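Local atomic coordinates of L-amino acid deaminase (Proteus vulgaris, PDB entry 5I39), a protein that probably oxidises L-amino acids to the corresponding keto acids with the help of bound FAD, as a membrane-bound deaminase. Residues 162-174 with 326-338. Residues are numbered along the deposited sequence; the frame is centred on the assembly and turned at random.
With EDO (1,2-ethanediol), chain G.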
ATOM      1  N   ASN A 162     -14.107 -19.809 -16.297  1.00 10.56           N
ATOM      2  CA  ASN A 162     -13.265 -20.326 -17.375  1.00 11.83           C
ATOM      3  C   ASN A 162     -12.619 -19.215 -18.196  1.00 12.05           C
ATOM      4  O   ASN A 162     -11.465 -19.338 -18.612  1.00 13.50           O
ATOM      5  CB  ASN A 162     -14.075 -21.242 -18.293  1.00 13.00           C
ATOM      6  CG  ASN A 162     -14.585 -22.486 -17.584  1.00 13.85           C
ATOM      7  OD1 ASN A 162     -14.039 -22.906 -16.566  1.00 14.96           O
ATOM      8  ND2 ASN A 162     -15.646 -23.075 -18.119  1.00 15.09           N
ATOM      9  N   GLN A 163     -13.357 -18.129 -18.415  1.00 12.19           N
ATOM     10  CA  GLN A 163     -12.830 -16.979 -19.150  1.00 13.85           C
ATOM     11  C   GLN A 163     -11.691 -16.301 -18.376  1.00 13.49           C
ATOM     12  O   GLN A 163     -10.674 -15.938 -18.971  1.00 15.93           O
ATOM     13  CB  GLN A 163     -13.956 -15.991 -19.485  1.00 15.87           C
ATOM     14  CG  GLN A 163     -13.530 -14.711 -20.203  1.00 20.21           C
ATOM     15  CD  GLN A 163     -12.779 -14.952 -21.506  1.00 23.68           C
ATOM     16  OE1 GLN A 163     -13.032 -15.927 -22.215  1.00 25.98           O
ATOM     17  NE2 GLN A 163     -11.852 -14.053 -21.833  1.00 26.91           N
ATOM     18  N   ARG A 164     -11.854 -16.157 -17.058  1.00 11.73           N
ATOM     19  CA  ARG A 164     -10.810 -15.556 -16.214  0.70 12.13           C
ATOM     20  C   ARG A 164      -9.560 -16.429 -16.103  1.00 12.08           C
ATOM     21  O   ARG A 164      -8.467 -15.915 -15.890  1.00 12.58           O
ATOM     22  CB  ARG A 164     -11.322 -15.276 -14.797  0.70 12.33           C
ATOM     23  CG  ARG A 164     -12.518 -14.343 -14.676  0.70 13.29           C
ATOM     24  CD  ARG A 164     -12.287 -12.936 -15.193  0.70 14.53           C
ATOM     25  NE  ARG A 164     -11.294 -12.181 -14.423  0.70 13.87           N
ATOM     26  CZ  ARG A 164     -11.164 -10.851 -14.427  0.70 12.89           C
ATOM     27  NH1 ARG A 164     -11.969 -10.074 -15.150  0.70 14.19           N
ATOM     28  NH2 ARG A 164     -10.216 -10.284 -13.692  0.70 10.32           N
ATOM     29  N   LEU A 165      -9.722 -17.743 -16.237  1.00 12.38           N
ATOM     30  CA  LEU A 165      -8.607 -18.689 -16.135  1.00 12.38           C
ATOM     31  C   LEU A 165      -8.302 -19.374 -17.463  1.00 13.07           C
ATOM     32  O   LEU A 165      -7.860 -20.526 -17.493  1.00 14.09           O
ATOM     33  CB  LEU A 165      -8.905 -19.716 -15.039  1.00 12.24           C
ATOM     34  CG  LEU A 165      -9.125 -19.138 -13.639  1.00 12.44           C
ATOM     35  CD1 LEU A 165      -9.507 -20.244 -12.670  1.00 13.04           C
ATOM     36  CD2 LEU A 165      -7.896 -18.405 -13.125  1.00 13.47           C
ATOM     37  N   ARG A 166      -8.497 -18.654 -18.563  1.00 13.91           N
ATOM     38  CA  ARG A 166      -8.301 -19.245 -19.884  1.00 15.09           C
ATOM     39  C   ARG A 166      -6.834 -19.630 -20.093  1.00 15.03           C
ATOM     40  O   ARG A 166      -5.922 -18.880 -19.738  1.00 15.40           O
ATOM     41  CB  ARG A 166      -8.819 -18.328 -20.997  1.00 17.56           C
ATOM     42  CG  ARG A 166      -8.116 -16.991 -21.159  1.00 19.97           C
ATOM     43  CD  ARG A 166      -8.893 -16.112 -22.129  1.00 22.67           C
ATOM     44  NE  ARG A 166      -8.331 -14.767 -22.253  1.00 25.61           N
ATOM     45  CZ  ARG A 166      -8.475 -13.783 -21.361  1.00 26.42           C
ATOM     46  NH1 ARG A 166      -9.160 -13.959 -20.229  1.00 27.41           N
ATOM     47  NH2 ARG A 166      -7.913 -12.601 -21.601  1.00 28.79           N
ATOM     48  N   GLY A 167      -6.629 -20.833 -20.621  1.00 15.28           N
ATOM     49  CA  GLY A 167      -5.296 -21.404 -20.794  1.00 15.09           C
ATOM     50  C   GLY A 167      -4.724 -22.127 -19.584  1.00 14.81           C
ATOM     51  O   GLY A 167      -3.582 -22.579 -19.633  1.00 16.06           O
ATOM     52  N   ALA A 168      -5.498 -22.247 -18.503  1.00 14.08           N
ATOM     53  CA  ALA A 168      -5.062 -22.984 -17.319  1.00 14.36           C
ATOM     54  C   ALA A 168      -5.005 -24.480 -17.609  1.00 14.94           C
ATOM     55  O   ALA A 168      -5.882 -25.016 -18.286  1.00 16.65           O
ATOM     56  CB  ALA A 168      -6.007 -22.726 -16.158  1.00 14.47           C
ATOM     57  N   THR A 169      -3.969 -25.141 -17.100  1.00 14.66           N
ATOM     58  CA  THR A 169      -3.795 -26.584 -17.227  0.65 15.58           C
ATOM     59  C   THR A 169      -4.797 -27.347 -16.359  1.00 16.06           C
ATOM     60  O   THR A 169      -5.335 -28.376 -16.757  1.00 17.84           O
ATOM     61  CB  THR A 169      -2.362 -26.966 -16.805  0.65 11.78           C
ATOM     62  OG1 THR A 169      -1.425 -26.254 -17.623  0.65 15.24           O
ATOM     63  CG2 THR A 169      -2.115 -28.459 -16.938  0.65 13.92           C
ATOM     64  N   THR A 170      -5.021 -26.830 -15.153  1.00 15.93           N
ATOM     65  CA  THR A 170      -5.896 -27.472 -14.174  1.00 17.04           C
ATOM     66  C   THR A 170      -7.336 -27.020 -14.398  1.00 17.43           C
ATOM     67  O   THR A 170      -7.595 -25.843 -14.664  1.00 17.77           O
ATOM     68  CB  THR A 170      -5.447 -27.144 -12.738  1.00 16.87           C
ATOM     69  OG1 THR A 170      -4.086 -27.557 -12.560  1.00 17.50           O
ATOM     70  CG2 THR A 170      -6.324 -27.831 -11.689  1.00 17.84           C
ATOM     71  N   ASP A 171      -8.265 -27.966 -14.274  1.00 18.11           N
ATOM     72  CA  ASP A 171      -9.688 -27.695 -14.443  1.00 19.76           C
ATOM     73  C   ASP A 171     -10.261 -27.130 -13.140  1.00 18.93           C
ATOM     74  O   ASP A 171     -10.924 -27.830 -12.369  1.00 21.28           O
ATOM     75  CB  ASP A 171     -10.413 -28.979 -14.883  1.00 21.90           C
ATOM     76  CG  ASP A 171     -11.817 -28.720 -15.420  1.00 24.77           C
ATOM     77  OD1 ASP A 171     -12.131 -27.576 -15.816  1.00 27.66           O
ATOM     78  OD2 ASP A 171     -12.608 -29.687 -15.466  1.00 28.18           O
ATOM     79  N   TRP A 172      -9.985 -25.850 -12.899  1.00 17.35           N
ATOM     80  CA  TRP A 172     -10.463 -25.165 -11.697  1.00 16.24           C
ATOM     81  C   TRP A 172     -11.977 -25.004 -11.809  1.00 15.99           C
ATOM     82  O   TRP A 172     -12.486 -24.644 -12.869  1.00 18.04           O
ATOM     83  CB  TRP A 172      -9.795 -23.795 -11.529  1.00 15.69           C
ATOM     84  CG  TRP A 172      -8.292 -23.846 -11.530  1.00 14.80           C
ATOM     85  CD1 TRP A 172      -7.462 -23.420 -12.521  1.00 14.31           C
ATOM     86  CD2 TRP A 172      -7.451 -24.377 -10.501  1.00 14.46           C
ATOM     87  NE1 TRP A 172      -6.150 -23.642 -12.172  1.00 13.61           N
ATOM     88  CE2 TRP A 172      -6.115 -24.226 -10.934  1.00 14.18           C
ATOM     89  CE3 TRP A 172      -7.694 -24.965  -9.255  1.00 15.64           C
ATOM     90  CZ2 TRP A 172      -5.023 -24.642 -10.162  1.00 14.76           C
ATOM     91  CZ3 TRP A 172      -6.609 -25.372  -8.483  1.00 15.70           C
ATOM     92  CH2 TRP A 172      -5.291 -25.210  -8.942  1.00 15.88           C
ATOM     93  N   LYS A 173     -12.681 -25.290 -10.720  1.00 14.48           N
ATOM     94  CA  LYS A 173     -14.149 -25.387 -10.723  1.00 14.39           C
ATOM     95  C   LYS A 173     -14.889 -24.236 -10.047  1.00 12.56           C
ATOM     96  O   LYS A 173     -16.045 -23.983 -10.376  1.00 12.81           O
ATOM     97  CB  LYS A 173     -14.580 -26.700 -10.056  1.00 15.54           C
ATOM     98  CG  LYS A 173     -14.138 -27.954 -10.793  1.00 16.55           C
ATOM     99  CD  LYS A 173     -14.872 -28.125 -12.114  1.00 18.65           C
ATOM    100  CE  LYS A 173     -14.588 -29.473 -12.746  1.00 14.80           C
ATOM    101  NZ  LYS A 173     -15.373 -29.702 -13.989  1.00 24.23           N
ATOM    102  N   ILE A 174     -14.249 -23.553  -9.104  1.00 11.37           N
ATOM    103  CA  ILE A 174     -14.942 -22.551  -8.300  1.00 11.22           C
ATOM    104  C   ILE A 174     -13.937 -21.539  -7.771  1.00 10.60           C
ATOM    105  O   ILE A 174     -12.788 -21.886  -7.504  1.00 11.00           O
ATOM    106  CB  ILE A 174     -15.747 -23.230  -7.157  1.00 11.92           C
ATOM    107  CG1 ILE A 174     -16.727 -22.246  -6.517  1.00 12.55           C
ATOM    108  CG2 ILE A 174     -14.824 -23.860  -6.112  1.00 12.91           C
ATOM    109  CD1 ILE A 174     -17.844 -22.931  -5.758  1.00 13.63           C
ATOM    110  N   GLU A 326       8.610 -21.798 -12.635  1.00 12.46           N
ATOM    111  CA  GLU A 326       8.360 -23.066 -13.314  1.00 12.88           C
ATOM    112  C   GLU A 326       6.941 -23.580 -13.096  1.00 12.71           C
ATOM    113  O   GLU A 326       6.294 -24.030 -14.045  1.00 13.15           O
ATOM    114  CB  GLU A 326       9.387 -24.118 -12.892  1.00 13.75           C
ATOM    115  CG  GLU A 326      10.756 -23.897 -13.515  1.00 15.22           C
ATOM    116  CD  GLU A 326      10.748 -24.128 -15.013  1.00 17.23           C
ATOM    117  OE1 GLU A 326      10.393 -25.245 -15.436  1.00 20.21           O
ATOM    118  OE2 GLU A 326      11.086 -23.196 -15.772  1.00 19.41           O
ATOM    119  N   LYS A 327       6.441 -23.510 -11.867  1.00 12.86           N
ATOM    120  CA  LYS A 327       5.075 -23.993 -11.633  1.00 13.79           C
ATOM    121  C   LYS A 327       4.018 -23.032 -12.185  1.00 12.97           C
ATOM    122  O   LYS A 327       2.971 -23.482 -12.633  1.00 13.13           O
ATOM    123  CB  LYS A 327       4.822 -24.414 -10.184  1.00 16.27           C
ATOM    124  CG  LYS A 327       4.902 -23.339  -9.133  1.00 16.90           C
ATOM    125  CD  LYS A 327       4.669 -23.947  -7.757  1.00 17.77           C
ATOM    126  CE  LYS A 327       4.999 -22.978  -6.640  1.00 17.65           C
ATOM    127  NZ  LYS A 327       4.043 -21.844  -6.605  1.00 16.82           N
ATOM    128  N   LEU A 328       4.314 -21.731 -12.209  1.00 12.31           N
ATOM    129  CA  LEU A 328       3.460 -20.764 -12.920  1.00 12.15           C
ATOM    130  C   LEU A 328       3.328 -21.136 -14.402  1.00 11.97           C
ATOM    131  O   LEU A 328       2.224 -21.166 -14.952  1.00 12.20           O
ATOM    132  CB  LEU A 328       4.016 -19.341 -12.789  1.00 12.51           C
ATOM    133  CG  LEU A 328       3.342 -18.233 -13.616  1.00 12.62           C
ATOM    134  CD1 LEU A 328       1.883 -18.061 -13.226  1.00 13.09           C
ATOM    135  CD2 LEU A 328       4.094 -16.920 -13.464  1.00 13.15           C
ATOM    136  N   LYS A 329       4.467 -21.406 -15.033  1.00 12.26           N
ATOM    137  CA  LYS A 329       4.507 -21.784 -16.445  1.00 12.56           C
ATOM    138  C   LYS A 329       3.846 -23.134 -16.721  1.00 12.50           C
ATOM    139  O   LYS A 329       3.240 -23.317 -17.775  1.00 14.00           O
ATOM    140  CB  LYS A 329       5.953 -21.791 -16.945  1.00 13.04           C
ATOM    141  CG  LYS A 329       6.556 -20.400 -17.016  1.00 13.84           C
ATOM    142  CD  LYS A 329       8.066 -20.435 -17.148  1.00 14.59           C
ATOM    143  CE  LYS A 329       8.641 -19.030 -17.096  1.00 16.09           C
ATOM    144  NZ  LYS A 329      10.121 -19.024 -17.171  1.00 17.24           N
ATOM    145  N   ALA A 330       3.959 -24.069 -15.781  1.00 12.44           N
ATOM    146  CA  ALA A 330       3.278 -25.362 -15.902  1.00 13.30           C
ATOM    147  C   ALA A 330       1.756 -25.194 -15.861  1.00 13.09           C
ATOM    148  O   ALA A 330       1.037 -25.848 -16.610  1.00 14.11           O
ATOM    149  CB  ALA A 330       3.731 -26.314 -14.809  1.00 13.87           C
ATOM    150  N   GLU A 331       1.275 -24.304 -14.998  1.00 12.75           N
ATOM    151  CA  GLU A 331      -0.161 -24.058 -14.870  1.00 12.59           C
ATOM    152  C   GLU A 331      -0.709 -23.182 -15.997  1.00 12.17           C
ATOM    153  O   GLU A 331      -1.841 -23.381 -16.438  1.00 12.57           O
ATOM    154  CB  GLU A 331      -0.483 -23.452 -13.504  1.00 12.62           C
ATOM    155  CG  GLU A 331      -1.972 -23.248 -13.221  1.00 12.80           C
ATOM    156  CD  GLU A 331      -2.812 -24.504 -13.394  1.00 13.75           C
ATOM    157  OE1 GLU A 331      -2.322 -25.617 -13.096  1.00 15.04           O
ATOM    158  OE2 GLU A 331      -3.973 -24.380 -13.834  1.00 13.75           O
ATOM    159  N   PHE A 332       0.090 -22.212 -16.439  1.00 11.94           N
ATOM    160  CA  PHE A 332      -0.270 -21.317 -17.539  1.00 12.22           C
ATOM    161  C   PHE A 332       0.870 -21.284 -18.558  1.00 12.56           C
ATOM    162  O   PHE A 332       1.750 -20.419 -18.481  1.00 12.81           O
ATOM    163  CB  PHE A 332      -0.566 -19.911 -17.009  1.00 12.05           C
ATOM    164  CG  PHE A 332      -1.904 -19.791 -16.341  1.00 12.40           C
ATOM    165  CD1 PHE A 332      -3.045 -19.524 -17.090  1.00 12.83           C
ATOM    166  CD2 PHE A 332      -2.030 -19.953 -14.966  1.00 12.53           C
ATOM    167  CE1 PHE A 332      -4.286 -19.417 -16.479  1.00 13.25           C
ATOM    168  CE2 PHE A 332      -3.270 -19.850 -14.352  1.00 12.81           C
ATOM    169  CZ  PHE A 332      -4.397 -19.583 -15.109  1.00 13.28           C
ATOM    170  N   PRO A 333       0.860 -22.232 -19.522  1.00 13.21           N
ATOM    171  CA  PRO A 333       1.893 -22.282 -20.568  1.00 13.35           C
ATOM    172  C   PRO A 333       2.023 -21.017 -21.419  1.00 13.66           C
ATOM    173  O   PRO A 333       3.046 -20.834 -22.074  1.00 14.42           O
ATOM    174  CB  PRO A 333       1.468 -23.480 -21.424  1.00 13.84           C
ATOM    175  CG  PRO A 333       0.706 -24.354 -20.489  1.00 14.50           C
ATOM    176  CD  PRO A 333      -0.034 -23.405 -19.595  1.00 13.62           C
ATOM    177  N   ALA A 334       1.018 -20.139 -21.383  1.00 13.71           N
ATOM    178  CA  ALA A 334       1.144 -18.788 -21.942  1.00 14.17           C
ATOM    179  C   ALA A 334       2.391 -18.030 -21.465  1.00 13.84           C
ATOM    180  O   ALA A 334       2.892 -17.178 -22.188  1.00 14.99           O
ATOM    181  CB  ALA A 334      -0.102 -17.973 -21.631  1.00 15.20           C
ATOM    182  N   PHE A 335       2.875 -18.332 -20.256  1.00 13.49           N
ATOM    183  CA  PHE A 335       4.082 -17.697 -19.707  1.00 13.66           C
ATOM    184  C   PHE A 335       5.395 -18.429 -20.021  1.00 14.29           C
ATOM    185  O   PHE A 335       6.454 -17.984 -19.581  1.00 14.35           O
ATOM    186  CB  PHE A 335       3.960 -17.552 -18.183  1.00 13.09           C
ATOM    187  CG  PHE A 335       2.807 -16.693 -17.740  1.00 12.80           C
ATOM    188  CD1 PHE A 335       2.763 -15.341 -18.062  1.00 13.39           C
ATOM    189  CD2 PHE A 335       1.773 -17.231 -16.983  1.00 13.05           C
ATOM    190  CE1 PHE A 335       1.704 -14.545 -17.644  1.00 13.27           C
ATOM    191  CE2 PHE A 335       0.711 -16.441 -16.562  1.00 12.91           C
ATOM    192  CZ  PHE A 335       0.678 -15.096 -16.893  1.00 13.26           C
ATOM    193  N   LYS A 336       5.346 -19.525 -20.781  1.00 15.06           N
ATOM    194  CA  LYS A 336       6.534 -20.361 -21.029  1.00 16.84           C
ATOM    195  C   LYS A 336       7.745 -19.581 -21.559  1.00 17.14           C
ATOM    196  O   LYS A 336       8.873 -19.843 -21.141  1.00 18.67           O
ATOM    197  CB  LYS A 336       6.189 -21.513 -21.984  1.00 18.03           C
ATOM    198  CG  LYS A 336       7.325 -22.489 -22.281  1.00 20.27           C
ATOM    199  CD  LYS A 336       7.841 -23.176 -21.030  1.00 21.37           C
ATOM    200  CE  LYS A 336       8.883 -24.224 -21.369  1.00 22.90           C
ATOM    201  NZ  LYS A 336       9.217 -25.038 -20.186  1.00 12.46           N
ATOM    202  N   GLU A 337       7.503 -18.636 -22.466  1.00 17.37           N
ATOM    203  CA  GLU A 337       8.574 -17.830 -23.073  1.00 18.75           C
ATOM    204  C   GLU A 337       8.797 -16.469 -22.397  1.00 17.90           C
ATOM    205  O   GLU A 337       9.591 -15.665 -22.887  1.00 18.85           O
ATOM    206  CB  GLU A 337       8.298 -17.616 -24.571  1.00 20.58           C
ATOM    207  CG  GLU A 337       7.987 -18.884 -25.363  1.00 23.27           C
ATOM    208  CD  GLU A 337       9.081 -19.937 -25.280  1.00 25.90           C
ATOM    209  OE1 GLU A 337      10.273 -19.569 -25.184  1.00 27.76           O
ATOM    210  OE2 GLU A 337       8.746 -21.141 -25.318  1.00 29.07           O
ATOM    211  N   SER A 338       8.115 -16.212 -21.279  1.00 16.76           N
ATOM    212  CA  SER A 338       8.261 -14.942 -20.562  1.00 16.67           C
ATOM    213  C   SER A 338       9.639 -14.832 -19.922  1.00 16.68           C
ATOM    214  O   SER A 338      10.162 -15.804 -19.379  1.00 18.28           O
ATOM    215  CB  SER A 338       7.187 -14.789 -19.486  1.00 16.39           C
ATOM    216  OG  SER A 338       5.905 -14.650 -20.071  1.00 16.57           O
TER
HETATM  217  C1  EDO G 506      12.280 -20.377 -14.580  1.00 20.44           C
HETATM  218  O1  EDO G 506      10.993 -20.635 -15.146  1.00 18.53           O
HETATM  219  C2  EDO G 506      13.351 -20.411 -15.669  1.00 22.05           C
HETATM  220  O2  EDO G 506      13.079 -19.479 -16.726  1.00 22.76           O
HETATM  221  O   HOH W   1      -1.733 -20.584 -20.466  1.00 15.58           O
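Glu331 sends its CG anti to the backbone N (chi1 -176°), and a bend at chi2 (54°) brings the carboxylate to Thr170 and Trp172. Thr170 holds OG1 beside its own backbone N (chi1 -57°), which lets hydroxyl and amide grip the two carboxylate oxygens together. Thr170 OG1 donates to Glu331 OE1 at 2.7 Å, and Thr170 N to Glu331 OE2 at 3.0 Å, both on the syn side, somewhat out of the carboxylate plane. Trp172 NE1 reaches Glu331 OE2 at 2.8 Å from above the carboxylate plane, on the face opposite to that used by Thr170 N. Three donors thus fix the rotation of this buried carboxylate and would be expected to stabilise its charge. Thr169 binds two carbonyls at the end of helix 318-331: Thr169 N donates to Glu331 O at 2.8 Å, and Thr169 OG1, in the conformer given, to Ala330 O at 2.7 Å. Beside these bonds, Ala168 CA lies over one face of the Phe332 ring in a CH-pi contact. Ala168 CB touches Phe332 CZ at 3.7 Å. A water links Gly167 O to Ala334 N. The contact joins the type II turn from Leu165 to Ala168 and the loop that follows it to the C-terminal end of helix 318-331, far from the centre of the chain. Strands 276-279 and 283-287 pack against it: Leu279 touches Trp172, Glu331 and Phe332, and Phe285 meets Phe332 edge-to-face.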